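Local coordinates for protein tyrocidine synthetase 3 (Brevibacillus brevis, PDB 2JGP) that probably forms peptide bonds in the assembly of the antibiotic tyrocidine, pairing a peptidyl carrier domain with a condensation domain of a nonribosomal peptide synthetase, at residues A[9-15]-A[73-78]. Numbering follows the deposited sequence.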
ATOM      1  N   SER A   9     -11.073   0.994  10.097  1.00 61.92           N
ATOM      2  CA  SER A   9     -10.468   2.239   9.662  1.00 61.93           C
ATOM      3  C   SER A   9      -9.422   2.641  10.666  1.00 62.00           C
ATOM      4  O   SER A   9      -9.389   2.113  11.775  1.00 61.65           O
ATOM      5  CB  SER A   9     -11.513   3.345   9.569  1.00 61.96           C
ATOM      6  OG  SER A   9     -11.983   3.702  10.855  1.00 61.86           O
ATOM      7  N   VAL A  10      -8.597   3.613  10.292  1.00 62.21           N
ATOM      8  CA  VAL A  10      -7.550   4.097  11.189  1.00 62.37           C
ATOM      9  C   VAL A  10      -8.127   4.661  12.495  1.00 62.09           C
ATOM     10  O   VAL A  10      -7.602   4.375  13.560  1.00 61.98           O
ATOM     11  CB  VAL A  10      -6.610   5.126  10.473  1.00 62.76           C
ATOM     12  CG1 VAL A  10      -7.385   6.381  10.056  1.00 63.73           C
ATOM     13  CG2 VAL A  10      -5.438   5.490  11.356  1.00 64.14           C
ATOM     14  N   TRP A  11      -9.212   5.433  12.428  1.00 61.65           N
ATOM     15  CA  TRP A  11      -9.774   6.020  13.647  1.00 61.62           C
ATOM     16  C   TRP A  11     -10.491   4.985  14.511  1.00 61.57           C
ATOM     17  O   TRP A  11     -10.481   5.100  15.723  1.00 61.16           O
ATOM     18  CB  TRP A  11     -10.664   7.237  13.347  1.00 61.79           C
ATOM     19  CG  TRP A  11      -9.838   8.429  12.983  1.00 61.62           C
ATOM     20  CD1 TRP A  11      -9.771   9.042  11.765  1.00 62.31           C
ATOM     21  CD2 TRP A  11      -8.908   9.117  13.830  1.00 62.04           C
ATOM     22  NE1 TRP A  11      -8.874  10.086  11.805  1.00 61.83           N
ATOM     23  CE2 TRP A  11      -8.327  10.152  13.060  1.00 62.17           C
ATOM     24  CE3 TRP A  11      -8.510   8.965  15.164  1.00 61.81           C
ATOM     25  CZ2 TRP A  11      -7.384  11.029  13.583  1.00 63.23           C
ATOM     26  CZ3 TRP A  11      -7.573   9.838  15.682  1.00 62.68           C
ATOM     27  CH2 TRP A  11      -7.022  10.861  14.895  1.00 62.84           C
ATOM     28  N   GLU A  12     -11.095   3.968  13.898  1.00 61.57           N
ATOM     29  CA  GLU A  12     -11.670   2.868  14.680  1.00 61.73           C
ATOM     30  C   GLU A  12     -10.574   2.117  15.437  1.00 61.68           C
ATOM     31  O   GLU A  12     -10.741   1.785  16.620  1.00 62.37           O
ATOM     32  CB  GLU A  12     -12.480   1.922  13.793  1.00 61.72           C
ATOM     33  CG  GLU A  12     -13.838   2.486  13.408  1.00 62.11           C
ATOM     34  CD  GLU A  12     -14.701   1.504  12.652  1.00 61.94           C
ATOM     35  OE1 GLU A  12     -15.831   1.896  12.265  1.00 62.06           O
ATOM     36  OE2 GLU A  12     -14.273   0.342  12.453  1.00 62.62           O
ATOM     37  N   ALA A  13      -9.440   1.892  14.772  1.00 61.19           N
ATOM     38  CA  ALA A  13      -8.288   1.238  15.402  1.00 61.03           C
ATOM     39  C   ALA A  13      -7.717   2.078  16.547  1.00 60.77           C
ATOM     40  O   ALA A  13      -7.509   1.570  17.639  1.00 60.72           O
ATOM     41  CB  ALA A  13      -7.206   0.956  14.367  1.00 61.25           C
ATOM     42  N   ARG A  14      -7.486   3.365  16.294  1.00 60.48           N
ATOM     43  CA  ARG A  14      -6.920   4.258  17.302  1.00 60.55           C
ATOM     44  C   ARG A  14      -7.812   4.355  18.537  1.00 60.46           C
ATOM     45  O   ARG A  14      -7.347   4.230  19.664  1.00 60.06           O
ATOM     46  CB  ARG A  14      -6.693   5.655  16.713  1.00 60.69           C
ATOM     47  CG  ARG A  14      -5.544   5.710  15.727  1.00 60.03           C
ATOM     48  CD  ARG A  14      -5.475   7.032  15.000  1.00 60.78           C
ATOM     49  NE  ARG A  14      -4.256   7.102  14.198  1.00 61.24           N
ATOM     50  CZ  ARG A  14      -4.083   7.904  13.150  1.00 61.84           C
ATOM     51  NH1 ARG A  14      -5.038   8.740  12.761  1.00 62.69           N
ATOM     52  NH2 ARG A  14      -2.940   7.869  12.485  1.00 62.18           N
ATOM     53  N   LEU A  15      -9.101   4.568  18.307  1.00 61.00           N
ATOM     54  CA  LEU A  15     -10.059   4.688  19.394  1.00 61.53           C
ATOM     55  C   LEU A  15     -10.173   3.407  20.205  1.00 61.91           C
ATOM     56  O   LEU A  15     -10.157   3.454  21.437  1.00 62.87           O
ATOM     57  CB  LEU A  15     -11.443   5.067  18.858  1.00 61.61           C
ATOM     58  CG  LEU A  15     -11.630   6.545  18.518  1.00 62.93           C
ATOM     59  CD1 LEU A  15     -12.857   6.745  17.607  1.00 63.01           C
ATOM     60  CD2 LEU A  15     -11.759   7.374  19.797  1.00 63.02           C
ATOM     61  N   LEU A  73     -18.082   7.409  16.769  1.00 61.21           N
ATOM     62  CA  LEU A  73     -17.082   8.381  17.212  1.00 61.98           C
ATOM     63  C   LEU A  73     -15.955   8.498  16.193  1.00 62.18           C
ATOM     64  O   LEU A  73     -15.465   9.594  15.934  1.00 62.36           O
ATOM     65  CB  LEU A  73     -16.538   7.989  18.588  1.00 62.37           C
ATOM     66  CG  LEU A  73     -15.717   9.027  19.365  1.00 63.25           C
ATOM     67  CD1 LEU A  73     -16.515  10.300  19.619  1.00 62.94           C
ATOM     68  CD2 LEU A  73     -15.264   8.426  20.680  1.00 64.05           C
ATOM     69  N   ALA A  74     -15.552   7.375  15.602  1.00 62.07           N
ATOM     70  CA  ALA A  74     -14.584   7.398  14.493  1.00 62.38           C
ATOM     71  C   ALA A  74     -15.102   8.201  13.301  1.00 62.41           C
ATOM     72  O   ALA A  74     -14.363   8.995  12.719  1.00 62.47           O
ATOM     73  CB  ALA A  74     -14.230   5.981  14.055  1.00 62.45           C
ATOM     74  N   ALA A  75     -16.367   7.990  12.940  1.00 62.69           N
ATOM     75  CA  ALA A  75     -17.005   8.762  11.872  1.00 62.65           C
ATOM     76  C   ALA A  75     -16.980  10.266  12.175  1.00 62.72           C
ATOM     77  O   ALA A  75     -16.695  11.082  11.293  1.00 62.98           O
ATOM     78  CB  ALA A  75     -18.443   8.289  11.650  1.00 62.72           C
ATOM     79  N   PHE A  76     -17.284  10.631  13.417  1.00 62.99           N
ATOM     80  CA  PHE A  76     -17.223  12.033  13.829  1.00 62.91           C
ATOM     81  C   PHE A  76     -15.823  12.619  13.598  1.00 63.09           C
ATOM     82  O   PHE A  76     -15.690  13.715  13.045  1.00 62.93           O
ATOM     83  CB  PHE A  76     -17.615  12.186  15.300  1.00 62.80           C
ATOM     84  CG  PHE A  76     -17.303  13.543  15.868  1.00 62.81           C
ATOM     85  CD1 PHE A  76     -18.202  14.585  15.735  1.00 62.28           C
ATOM     86  CD2 PHE A  76     -16.099  13.778  16.530  1.00 62.11           C
ATOM     87  CE1 PHE A  76     -17.917  15.833  16.255  1.00 62.70           C
ATOM     88  CE2 PHE A  76     -15.805  15.031  17.049  1.00 62.81           C
ATOM     89  CZ  PHE A  76     -16.716  16.054  16.917  1.00 62.46           C
ATOM     90  N   ILE A  77     -14.790  11.892  14.014  1.00 63.27           N
ATOM     91  CA  ILE A  77     -13.406  12.366  13.844  1.00 63.90           C
ATOM     92  C   ILE A  77     -13.063  12.518  12.365  1.00 64.52           C
ATOM     93  O   ILE A  77     -12.418  13.493  11.970  1.00 64.43           O
ATOM     94  CB  ILE A  77     -12.374  11.424  14.493  1.00 63.98           C
ATOM     95  CG1 ILE A  77     -12.576  11.345  16.008  1.00 63.55           C
ATOM     96  CG2 ILE A  77     -10.941  11.907  14.195  1.00 63.84           C
ATOM     97  CD1 ILE A  77     -11.677  10.312  16.674  1.00 63.91           C
ATOM     98  N   GLU A  78     -13.502  11.559  11.553  1.00 65.26           N
ATOM     99  CA  GLU A  78     -13.280  11.609  10.098  1.00 66.00           C
ATOM    100  C   GLU A  78     -13.916  12.823   9.429  1.00 66.31           C
ATOM    101  O   GLU A  78     -13.405  13.328   8.429  1.00 66.31           O
ATOM    102  CB  GLU A  78     -13.841  10.351   9.433  1.00 66.18           C
ATOM    103  CG  GLU A  78     -13.022   9.111   9.671  1.00 67.55           C
ATOM    104  CD  GLU A  78     -13.774   7.825   9.371  1.00 68.96           C
ATOM    105  OE1 GLU A  78     -14.988   7.871   9.076  1.00 70.31           O
ATOM    106  OE2 GLU A  78     -13.146   6.752   9.445  1.00 70.69           O
TER
HETATM  107  O   HOH W   1     -10.566   6.524   9.951  1.00 36.16           O
HETATM  108  O   HOH W   2     -14.228   4.903  10.624  1.00 47.38           O
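The indole of Trp-11 has Ile-77 over one face and Arg-14 over the other. Ile-77 CG2 lies 3.5 Å from the centroid of the five-membered ring of Trp-11, only 16° off the ring normal, a CH-pi contact. On the opposite face Arg-14 NH1 sits toward the rim, and Phe-86 meets the indole edge-to-face. The Arg-14 guanidinium has Val-10 CG2 over one face and Trp-11 CE2 at its edge, in plane. This packing joins the first and last helices, 10-23 and 70-79, of the four-helix peptidyl carrier domain; their short segments run at 124° to each other, and their axes come within 8.7 Å. Ala-74, with nothing beyond CB, permits the approach: its CB lies between Trp-11 CB (3.8 Å) and Glu-12 CG (3.6 Å). Leu-15 continues the apolar seam, its CD1 reaching Ile-77 CD1 tip to tip at 3.9 Å while CD2 meets Leu-73 CD2 at 3.8 Å. With CG1 beside its backbone N (chi1 -63°), Ile-77 places CD1 between Leu-15 CD1 and Trp-11 CE3. Met-51 of helix 41-55 touches Trp-11, Leu-15 and Ile-77, so the seam belongs to the bundle interior. Arg-14 bridges to Asp-406 and donates to Gly-403 O, tying this helix to the condensation domain. At the polar end, Ser-9 is the N-cap: its OG accepts a fairly straight bond from Glu-12 N. A water bonded weakly to Ser-9 OG accepts from Trp-11 N, 3.0 Å away, and donates to Glu-78 OE2 at 2.6 Å.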